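Local coordinates for fucolectin-related protein (Streptococcus pneumoniae, PDB 2WMF) that is a family 98 glycoside hydrolase that probably cleaves blood-group antigen carbohydrates of the host through its catalytic module, at residues E150-Y155 / A210-P215; G428-I433 / V469-P474; N526-T531 / K551-Y556. One frame throughout, in Å; residues are numbered along the deposited sequence.

Contact 1: residues E150-Y155 / A210-P215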
loop_
_atom_site.group_PDB
_atom_site.type_symbol
_atom_site.label_atom_id
_atom_site.label_comp_id
_atom_site.label_asym_id
_atom_site.label_seq_id
_atom_site.Cartn_x
_atom_site.Cartn_y
_atom_site.Cartn_z
ATOM N N GLU A 150 12.574 -3.214 -7.374
ATOM C CA GLU A 150 13.158 -1.923 -7.810
ATOM C C GLU A 150 14.164 -2.019 -8.960
ATOM O O GLU A 150 15.336 -2.266 -8.740
ATOM C CB GLU A 150 13.833 -1.165 -6.669
ATOM C CG GLU A 150 14.249 0.243 -7.059
ATOM C CD GLU A 150 14.980 0.936 -5.899
ATOM O OE1 GLU A 150 14.439 1.009 -4.755
ATOM O OE2 GLU A 150 16.139 1.361 -6.129
ATOM N N ASN A 151 13.702 -1.684 -10.162
ATOM C CA ASN A 151 14.529 -1.712 -11.372
ATOM C C ASN A 151 14.234 -0.591 -12.361
ATOM O O ASN A 151 14.826 -0.550 -13.416
ATOM C CB ASN A 151 14.342 -3.056 -12.103
ATOM C CG ASN A 151 14.675 -4.247 -11.248
ATOM O OD1 ASN A 151 15.826 -4.647 -11.170
ATOM N ND2 ASN A 151 13.651 -4.821 -10.590
ATOM N N TYR A 152 13.295 0.290 -12.019
ATOM C CA TYR A 152 12.823 1.322 -12.982
ATOM C C TYR A 152 13.964 2.266 -13.439
ATOM O O TYR A 152 13.880 2.841 -14.525
ATOM C CB TYR A 152 11.584 2.097 -12.422
ATOM C CG TYR A 152 11.764 2.486 -10.971
ATOM C CD1 TYR A 152 12.601 3.553 -10.583
ATOM C CD2 TYR A 152 11.145 1.767 -9.959
ATOM C CE1 TYR A 152 12.789 3.846 -9.223
ATOM C CE2 TYR A 152 11.339 2.052 -8.655
ATOM C CZ TYR A 152 12.153 3.106 -8.275
ATOM O OH TYR A 152 12.334 3.323 -6.904
ATOM N N TRP A 153 14.993 2.421 -12.618
ATOM C CA TRP A 153 16.101 3.302 -12.963
ATOM C C TRP A 153 17.294 2.616 -13.618
ATOM O O TRP A 153 18.310 3.272 -13.949
ATOM C CB TRP A 153 16.559 4.102 -11.734
ATOM C CG TRP A 153 17.038 3.245 -10.582
ATOM C CD1 TRP A 153 16.256 2.672 -9.632
ATOM C CD2 TRP A 153 18.397 2.877 -10.263
ATOM N NE1 TRP A 153 17.031 1.938 -8.757
ATOM C CE2 TRP A 153 18.355 2.079 -9.106
ATOM C CE3 TRP A 153 19.652 3.162 -10.836
ATOM C CZ2 TRP A 153 19.502 1.563 -8.505
ATOM C CZ3 TRP A 153 20.803 2.644 -10.211
ATOM C CH2 TRP A 153 20.722 1.838 -9.087
ATOM N N ILE A 154 17.168 1.308 -13.817
ATOM C CA ILE A 154 18.326 0.472 -14.191
ATOM C C ILE A 154 17.871 -0.795 -14.930
ATOM O O ILE A 154 18.295 -1.920 -14.647
ATOM C CB ILE A 154 19.224 0.229 -12.941
ATOM C CG1 ILE A 154 20.550 -0.431 -13.275
ATOM C CG2 ILE A 154 18.487 -0.538 -11.826
ATOM C CD1 ILE A 154 21.658 -0.035 -12.289
ATOM N N TYR A 155 16.953 -0.596 -15.864
ATOM C CA TYR A 155 16.339 -1.713 -16.583
ATOM C C TYR A 155 17.367 -2.397 -17.502
ATOM O O TYR A 155 18.212 -1.740 -18.134
ATOM C CB TYR A 155 15.158 -1.230 -17.402
ATOM C CG TYR A 155 14.513 -2.338 -18.200
ATOM C CD1 TYR A 155 13.761 -3.314 -17.549
ATOM C CD2 TYR A 155 14.694 -2.472 -19.595
ATOM C CE1 TYR A 155 13.190 -4.373 -18.251
ATOM C CE2 TYR A 155 14.092 -3.544 -20.310
ATOM C CZ TYR A 155 13.333 -4.476 -19.607
ATOM O OH TYR A 155 12.724 -5.606 -20.210
ATOM N N ALA A 210 3.335 -5.881 -8.013
ATOM C CA ALA A 210 3.108 -4.847 -7.000
ATOM C C ALA A 210 3.816 -3.542 -7.303
ATOM O O ALA A 210 4.869 -3.513 -7.921
ATOM C CB ALA A 210 3.505 -5.386 -5.578
ATOM N N THR A 211 3.223 -2.464 -6.820
ATOM C CA THR A 211 3.763 -1.161 -7.078
ATOM C C THR A 211 4.943 -0.852 -6.130
ATOM O O THR A 211 5.205 -1.549 -5.155
ATOM C CB THR A 211 2.654 -0.065 -6.899
ATOM O OG1 THR A 211 2.347 0.059 -5.497
ATOM C CG2 THR A 211 1.359 -0.410 -7.691
ATOM N N LYS A 212 5.628 0.232 -6.417
ATOM C CA LYS A 212 6.669 0.773 -5.521
ATOM C C LYS A 212 6.894 2.254 -5.845
ATOM O O LYS A 212 7.748 2.612 -6.678
ATOM C CB LYS A 212 7.977 0.011 -5.657
ATOM C CG LYS A 212 9.073 0.473 -4.650
ATOM C CD LYS A 212 10.367 -0.341 -4.692
ATOM C CE LYS A 212 11.222 -0.018 -3.446
ATOM N NZ LYS A 212 11.939 1.278 -3.624
ATOM N N ASN A 213 6.139 3.104 -5.146
ATOM C CA ASN A 213 5.974 4.515 -5.545
ATOM C C ASN A 213 7.057 5.520 -5.112
ATOM O O ASN A 213 6.864 6.743 -5.192
ATOM C CB ASN A 213 4.557 4.985 -5.239
ATOM C CG ASN A 213 4.217 5.001 -3.794
ATOM O OD1 ASN A 213 5.063 4.749 -2.919
ATOM N ND2 ASN A 213 2.928 5.298 -3.508
ATOM N N THR A 214 8.212 4.987 -4.778
ATOM C CA THR A 214 9.436 5.746 -4.511
ATOM C C THR A 214 9.774 6.865 -5.525
ATOM O O THR A 214 10.159 7.961 -5.077
ATOM C CB THR A 214 10.648 4.761 -4.482
ATOM O OG1 THR A 214 10.296 3.552 -3.772
ATOM C CG2 THR A 214 11.895 5.400 -3.838
ATOM N N PRO A 215 9.738 6.563 -6.842
ATOM C CA PRO A 215 10.268 7.544 -7.800
ATOM C C PRO A 215 9.341 8.709 -8.139
ATOM O O PRO A 215 9.636 9.484 -9.063
ATOM C CB PRO A 215 10.555 6.702 -9.047
ATOM C CG PRO A 215 9.433 5.664 -9.020
ATOM C CD PRO A 215 9.300 5.332 -7.556
#

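Contact 2: residues G428-I433 / V469-P474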
loop_
_atom_site.group_PDB
_atom_site.type_symbol
_atom_site.label_atom_id
_atom_site.label_comp_id
_atom_site.label_asym_id
_atom_site.label_seq_id
_atom_site.Cartn_x
_atom_site.Cartn_y
_atom_site.Cartn_z
ATOM N N GLY A 428 -19.234 -1.510 -2.623
ATOM C CA GLY A 428 -20.334 -2.313 -2.108
ATOM C C GLY A 428 -21.218 -1.500 -1.184
ATOM O O GLY A 428 -21.677 -0.435 -1.577
ATOM N N ASN A 429 -21.405 -1.967 0.055
ATOM C CA ASN A 429 -22.253 -1.266 1.033
ATOM C C ASN A 429 -21.479 -0.334 1.936
ATOM O O ASN A 429 -21.957 0.011 3.001
ATOM C CB ASN A 429 -23.072 -2.261 1.890
ATOM C CG ASN A 429 -22.211 -3.213 2.711
ATOM O OD1 ASN A 429 -21.184 -3.683 2.266
ATOM N ND2 ASN A 429 -22.673 -3.542 3.896
ATOM N N SER A 430 -20.306 0.107 1.481
ATOM C CA SER A 430 -19.480 1.014 2.270
ATOM C C SER A 430 -18.993 2.248 1.482
ATOM O O SER A 430 -18.889 2.210 0.245
ATOM C CB SER A 430 -18.245 0.310 2.795
ATOM O OG SER A 430 -18.558 -0.815 3.576
ATOM N N TRP A 431 -18.684 3.306 2.233
ATOM C CA TRP A 431 -17.947 4.443 1.744
ATOM C C TRP A 431 -16.541 4.394 2.323
ATOM O O TRP A 431 -16.366 4.224 3.534
ATOM C CB TRP A 431 -18.593 5.766 2.214
ATOM C CG TRP A 431 -19.830 6.194 1.471
ATOM C CD1 TRP A 431 -21.138 6.274 1.976
ATOM C CD2 TRP A 431 -19.872 6.716 0.158
ATOM N NE1 TRP A 431 -21.984 6.787 1.010
ATOM C CE2 TRP A 431 -21.239 7.108 -0.107
ATOM C CE3 TRP A 431 -18.904 6.938 -0.816
ATOM C CZ2 TRP A 431 -21.620 7.693 -1.294
ATOM C CZ3 TRP A 431 -19.303 7.543 -2.004
ATOM C CH2 TRP A 431 -20.651 7.883 -2.239
ATOM N N TYR A 432 -15.550 4.597 1.452
ATOM C CA TYR A 432 -14.131 4.723 1.811
ATOM C C TYR A 432 -13.728 6.193 1.509
ATOM O O TYR A 432 -13.906 6.674 0.385
ATOM C CB TYR A 432 -13.253 3.733 1.022
ATOM C CG TYR A 432 -13.362 2.353 1.607
ATOM C CD1 TYR A 432 -12.434 1.930 2.547
ATOM C CD2 TYR A 432 -14.463 1.533 1.350
ATOM C CE1 TYR A 432 -12.565 0.723 3.212
ATOM C CE2 TYR A 432 -14.619 0.283 2.015
ATOM C CZ TYR A 432 -13.682 -0.126 2.943
ATOM O OH TYR A 432 -13.838 -1.332 3.610
ATOM N N ILE A 433 -13.195 6.881 2.516
ATOM C CA ILE A 433 -13.090 8.332 2.514
ATOM C C ILE A 433 -11.716 8.781 3.036
ATOM O O ILE A 433 -11.196 8.210 3.997
ATOM C CB ILE A 433 -14.154 8.937 3.463
ATOM C CG1 ILE A 433 -15.561 8.474 3.073
ATOM C CG2 ILE A 433 -14.052 10.438 3.540
ATOM C CD1 ILE A 433 -16.376 8.073 4.265
ATOM N N VAL A 469 -14.065 4.996 7.172
ATOM C CA VAL A 469 -14.797 3.959 6.480
ATOM C C VAL A 469 -16.169 3.901 7.113
ATOM O O VAL A 469 -16.290 3.784 8.345
ATOM C CB VAL A 469 -14.131 2.560 6.565
ATOM C CG1 VAL A 469 -14.888 1.540 5.643
ATOM C CG2 VAL A 469 -12.644 2.609 6.193
ATOM N N VAL A 470 -17.186 3.962 6.279
ATOM C CA VAL A 470 -18.564 3.875 6.781
ATOM C C VAL A 470 -19.247 2.677 6.120
ATOM O O VAL A 470 -19.418 2.650 4.888
ATOM C CB VAL A 470 -19.391 5.186 6.484
ATOM C CG1 VAL A 470 -20.875 5.031 6.940
ATOM C CG2 VAL A 470 -18.719 6.447 7.068
ATOM N N LYS A 471 -19.608 1.688 6.929
ATOM C CA LYS A 471 -20.319 0.513 6.438
ATOM C C LYS A 471 -21.808 0.577 6.805
ATOM O O LYS A 471 -22.166 0.796 7.981
ATOM C CB LYS A 471 -19.709 -0.762 7.031
ATOM C CG LYS A 471 -20.371 -2.038 6.515
ATOM C CD LYS A 471 -19.706 -3.335 7.015
ATOM C CE LYS A 471 -18.885 -3.967 5.913
ATOM N NZ LYS A 471 -18.195 -5.260 6.391
ATOM N N GLU A 472 -22.658 0.371 5.800
ATOM C CA GLU A 472 -24.103 0.317 6.015
ATOM C C GLU A 472 -24.540 -1.130 6.167
ATOM O O GLU A 472 -24.576 -1.887 5.194
ATOM C CB GLU A 472 -24.838 0.971 4.858
ATOM C CG GLU A 472 -24.419 2.427 4.610
ATOM C CD GLU A 472 -25.383 3.136 3.648
ATOM O OE1 GLU A 472 -26.521 3.394 4.085
ATOM O OE2 GLU A 472 -25.027 3.437 2.477
ATOM N N ASN A 473 -24.855 -1.520 7.404
ATOM C CA ASN A 473 -25.522 -2.786 7.668
ATOM C C ASN A 473 -27.007 -2.530 7.528
ATOM O O ASN A 473 -27.428 -1.381 7.362
ATOM C CB ASN A 473 -25.153 -3.317 9.042
ATOM C CG ASN A 473 -23.674 -3.684 9.132
ATOM O OD1 ASN A 473 -22.939 -3.207 10.041
ATOM N ND2 ASN A 473 -23.232 -4.554 8.228
ATOM N N PRO A 474 -27.813 -3.601 7.533
ATOM C CA PRO A 474 -29.240 -3.355 7.423
ATOM C C PRO A 474 -29.840 -2.354 8.412
ATOM O O PRO A 474 -30.613 -1.489 8.019
ATOM C CB PRO A 474 -29.851 -4.765 7.579
ATOM C CG PRO A 474 -28.824 -5.667 6.935
ATOM C CD PRO A 474 -27.498 -5.056 7.467
#

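Contact 3: residues N526-T531 / K551-Y556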
loop_
_atom_site.group_PDB
_atom_site.type_symbol
_atom_site.label_atom_id
_atom_site.label_comp_id
_atom_site.label_asym_id
_atom_site.label_seq_id
_atom_site.Cartn_x
_atom_site.Cartn_y
_atom_site.Cartn_z
ATOM N N ASN A 526 -0.364 13.980 21.395
ATOM C CA ASN A 526 -1.399 14.561 22.243
ATOM C C ASN A 526 -2.066 15.812 21.660
ATOM O O ASN A 526 -2.966 16.378 22.300
ATOM C CB ASN A 526 -0.858 14.788 23.660
ATOM C CG ASN A 526 -0.528 13.462 24.352
ATOM O OD1 ASN A 526 0.619 13.171 24.595
ATOM N ND2 ASN A 526 -1.525 12.659 24.616
ATOM N N ASP A 527 -1.689 16.197 20.441
ATOM C CA ASP A 527 -2.375 17.293 19.750
ATOM C C ASP A 527 -3.568 16.642 19.014
ATOM O O ASP A 527 -3.363 15.885 18.074
ATOM C CB ASP A 527 -1.497 17.980 18.712
ATOM C CG ASP A 527 -0.233 18.648 19.280
ATOM O OD1 ASP A 527 -0.266 19.258 20.322
ATOM O OD2 ASP A 527 0.801 18.628 18.588
ATOM N N PHE A 528 -4.780 16.936 19.447
ATOM C CA PHE A 528 -5.981 16.373 18.818
ATOM C C PHE A 528 -6.446 17.295 17.679
ATOM O O PHE A 528 -6.260 18.510 17.710
ATOM C CB PHE A 528 -7.124 16.191 19.803
ATOM C CG PHE A 528 -6.868 15.182 20.908
ATOM C CD1 PHE A 528 -5.737 14.377 20.951
ATOM C CD2 PHE A 528 -7.861 14.993 21.895
ATOM C CE1 PHE A 528 -5.539 13.468 22.001
ATOM C CE2 PHE A 528 -7.683 14.055 22.915
ATOM C CZ PHE A 528 -6.532 13.276 22.961
ATOM N N ARG A 529 -7.125 16.699 16.696
ATOM C CA ARG A 529 -7.710 17.401 15.552
ATOM C C ARG A 529 -9.167 16.904 15.470
ATOM O O ARG A 529 -9.458 15.774 15.830
ATOM C CB ARG A 529 -6.968 17.050 14.225
ATOM C CG ARG A 529 -5.483 17.175 14.348
ATOM C CD ARG A 529 -4.779 17.192 13.010
ATOM N NE ARG A 529 -4.967 16.076 12.082
ATOM C CZ ARG A 529 -4.416 14.859 12.203
ATOM N NH1 ARG A 529 -4.556 13.985 11.223
ATOM N NH2 ARG A 529 -3.766 14.479 13.307
ATOM N N THR A 530 -10.045 17.730 14.926
ATOM C CA THR A 530 -11.474 17.460 14.968
ATOM C C THR A 530 -12.034 16.923 13.628
ATOM O O THR A 530 -11.811 17.508 12.546
ATOM C CB THR A 530 -12.254 18.739 15.310
ATOM O OG1 THR A 530 -11.779 19.230 16.576
ATOM C CG2 THR A 530 -13.757 18.414 15.423
ATOM N N THR A 531 -12.758 15.810 13.712
ATOM C CA THR A 531 -13.526 15.235 12.631
ATOM C C THR A 531 -14.971 15.400 13.053
ATOM O O THR A 531 -15.338 15.006 14.146
ATOM C CB THR A 531 -13.236 13.729 12.448
ATOM O OG1 THR A 531 -11.847 13.531 12.193
ATOM C CG2 THR A 531 -14.073 13.167 11.295
ATOM N N LYS A 551 -6.937 4.480 23.455
ATOM C CA LYS A 551 -7.021 4.945 24.839
ATOM C C LYS A 551 -6.325 6.307 25.019
ATOM O O LYS A 551 -5.212 6.501 24.542
ATOM C CB LYS A 551 -6.415 3.879 25.754
ATOM C CG LYS A 551 -6.548 4.207 27.228
ATOM C CD LYS A 551 -5.881 3.116 28.111
ATOM C CE LYS A 551 -5.682 3.610 29.557
ATOM N NZ LYS A 551 -6.929 4.271 30.090
ATOM N N ASN A 552 -6.991 7.241 25.702
ATOM C CA ASN A 552 -6.494 8.595 25.987
ATOM C C ASN A 552 -6.235 9.469 24.769
ATOM O O ASN A 552 -5.604 10.535 24.879
ATOM C CB ASN A 552 -5.211 8.587 26.847
ATOM C CG ASN A 552 -5.387 7.852 28.145
ATOM O OD1 ASN A 552 -4.546 7.024 28.530
ATOM N ND2 ASN A 552 -6.440 8.184 28.849
ATOM N N HIS A 553 -6.760 9.042 23.619
ATOM C CA HIS A 553 -6.515 9.765 22.367
ATOM C C HIS A 553 -7.776 10.239 21.645
ATOM O O HIS A 553 -7.741 10.555 20.445
ATOM C CB HIS A 553 -5.573 8.933 21.473
ATOM C CG HIS A 553 -4.175 8.933 21.987
ATOM N ND1 HIS A 553 -3.197 9.763 21.492
ATOM C CD2 HIS A 553 -3.634 8.308 23.055
ATOM C CE1 HIS A 553 -2.093 9.613 22.210
ATOM N NE2 HIS A 553 -2.323 8.719 23.150
ATOM N N TYR A 554 -8.893 10.344 22.384
ATOM C CA TYR A 554 -10.057 11.014 21.833
ATOM C C TYR A 554 -11.041 11.533 22.869
ATOM O O TYR A 554 -11.152 10.985 23.957
ATOM C CB TYR A 554 -10.816 10.088 20.866
ATOM C CG TYR A 554 -11.577 8.959 21.551
ATOM C CD1 TYR A 554 -12.963 9.018 21.702
ATOM C CD2 TYR A 554 -10.907 7.840 22.054
ATOM C CE1 TYR A 554 -13.659 7.995 22.332
ATOM C CE2 TYR A 554 -11.603 6.802 22.706
ATOM C CZ TYR A 554 -12.980 6.905 22.847
ATOM O OH TYR A 554 -13.682 5.861 23.493
ATOM N N THR A 555 -11.717 12.602 22.486
ATOM C CA THR A 555 -12.908 13.086 23.148
ATOM C C THR A 555 -13.992 13.359 22.117
ATOM O O THR A 555 -13.744 13.379 20.915
ATOM C CB THR A 555 -12.642 14.347 23.992
ATOM O OG1 THR A 555 -12.296 15.442 23.149
ATOM C CG2 THR A 555 -11.517 14.114 24.998
ATOM N N TYR A 556 -15.237 13.507 22.576
ATOM C CA TYR A 556 -16.336 13.800 21.660
ATOM C C TYR A 556 -17.486 14.553 22.320
ATOM O O TYR A 556 -17.648 14.514 23.547
ATOM C CB TYR A 556 -16.852 12.520 20.978
ATOM C CG TYR A 556 -17.535 11.550 21.911
ATOM C CD1 TYR A 556 -18.919 11.540 22.036
ATOM C CD2 TYR A 556 -16.798 10.628 22.654
ATOM C CE1 TYR A 556 -19.555 10.651 22.897
ATOM C CE2 TYR A 556 -17.428 9.735 23.527
ATOM C CZ TYR A 556 -18.805 9.755 23.638
ATOM O OH TYR A 556 -19.423 8.856 24.481
#

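Contact 1: residues E150-Y155 / A210-P215
Tyr152 lays its ring over Pro215 where two loops meet at the C-terminal ends of strands 143-149 and 207-212, neighbours but one in an eight-stranded beta/alpha barrel. This is the rim on which barrel enzymes of this kind generally carry their active sites. With chi1 at 44°, CG of Tyr152 sits between the backbone N and the carbonyl carbon, and the ring is carried across toward the proline. From CB outward, CD1 comes by Pro215 CB and CG, and CE1 closes on Pro215 CB to 3.6 Å. CE2 and CZ lie by Pro215 CD, CZ at 3.7 Å from it. The result is a CH-pi contact: Pro215 CG stands 3.9 Å from the centroid of the Tyr152 ring, 14° off its normal. A rigid proline suits this place, offering a compact set of C-H groups to an aromatic face. At the tip, Tyr152 OH passes crosswise to Thr214 and comes within 3.3 Å of Thr214 CB.

Beside this apolar patch runs a set of polar contacts. The long lysine chain of Lys212, nearly extended until its last torsion bends, spans the gap, and its NZ forms a salt bridge of 2.8 Å with Glu150 OE1, on the anti side of the carboxylate. The same NZ donates to Thr214 OG1, which is also hydrogen-bonded to Asp243; Asp243 and Glu293 add long, weak ion pairs to the lysine. A carboxylate suits position 150 because its second oxygen serves another partner: Trp153 NE1 donates to Glu150 OE2 over 2.8 Å, with that oxygen 20° out of the indole plane.

Contact 2: residues G428-I433 / V469-P474
Val470 O is gripped twice by the neighbouring strand: Trp431 N donates to it over 2.8 Å, within the carbonyl plane, and Ser430 CA brings its hydrogen to the same Val470 O at 3.1 Å. The exchange is mutual, since Trp431 O accepts from Val470 N at 2.9 Å and is approached by the CA-H of Val469. Trp431 and Val470 are an antiparallel hydrogen-bonded pair, flanked by the non-hydrogen-bonded pairs Ser430-Lys471 and Tyr432-Val469.

Just before strand 430-434, Asn429 adds two more bonds to Glu472. Its O accepts a hydrogen bond from Glu472 N at 2.9 Å, while its side chain, turned back by a chi1 of 61°, lets ND2 donate to Glu472 O at 2.8 Å, from 45° above that carbonyl's plane. An asparagine suits this end because its amide can pair with a main-chain carbonyl.

On the side of the sheet that carries Ser430, Tyr432, Val469 and Lys471, Val469 CG1 rests over the Tyr432 ring, 3.4 Å from Tyr432 CZ, a CH-pi contact; branched at CB, the valine brings CG2 close to Tyr432 CE1 and CD1. Alongside, Ser430 OG lies by Lys471 CB. Tyr432 OH and Lys471 NZ reach His319 and Asn323, in and just after helix 307-322. The other face, with Trp431, Ile433 and Val470, is largely apolar: Ile433 CD1 meets Val470 CG2 at 4.0 Å, and Leu448, Leu458 and Leu460 of the other sheet cover it. Trp431 NE1 bonds Pro449 O, and its ring has a cation-pi contact with Arg426. Such alternation is characteristic of antiparallel strands within a beta sandwich.

Contact 3: residues N526-T531 / K551-Y556
Phe528 drives the tip of its ring against the backbone of 552-554, with CZ at 3.5 Å from both Asn552 O and His553 C. Asn552 O lies at the ring edge, close to its plane, where the C-H groups carry slight positive charge; His553 O stands over one face, 3.9 Å above the plane and offset toward the rim. A flat apolar ring suits the spot, covering main-chain atoms without needing a hydrogen-bond partner. The ring is aimed by a chi1 of -65°, which puts CG anti to the carbonyl carbon. To one side, Asn526 ND2 lies 3.9 Å from His553 CE1, amide and imidazole planes 27° apart, without a hydrogen bond.

Farther out, Asn552 takes the left-handed backbone conformation that asparagine tolerates well, turning the chain into strand 554-561. His553 ND1 makes a weak hydrogen bond to Asp525 O. The two strands are not neighbours: strand 566-573 runs between them, paired with Arg529 through His573 and with Thr555 through Asn572, whose side-chain amide also bonds both Thr530 OG1 and Thr555 OG1. With no hydrogen bond across, the contact probably rests mainly on dispersion, with a weak C-H attraction to Asn552 O at the ring edge, and its alignment on the strand between.

In the fold
Contact 1 belongs to the beta/alpha barrel, which probably carries the active site, whereas contacts 2 and 3 lie in the C-terminal beta domain, across the chain's centre, their centres 34 and 38 Å from that of contact 1. Contact 2 is buried and joins adjacent strands of one sheet by main-chain bonds, with largely apolar side chains on the face turned to the other sheet; contact 3 sits at the surface of the other sheet, bridging non-adjacent strand starts with an aromatic ring. Contact 1, partly buried, joins loops and so depends on side chains: a salt bridge next to a proline-tyrosine CH-pi contact. Contacts 2 and 3 come within about 8 Å at their nearest atoms without touching.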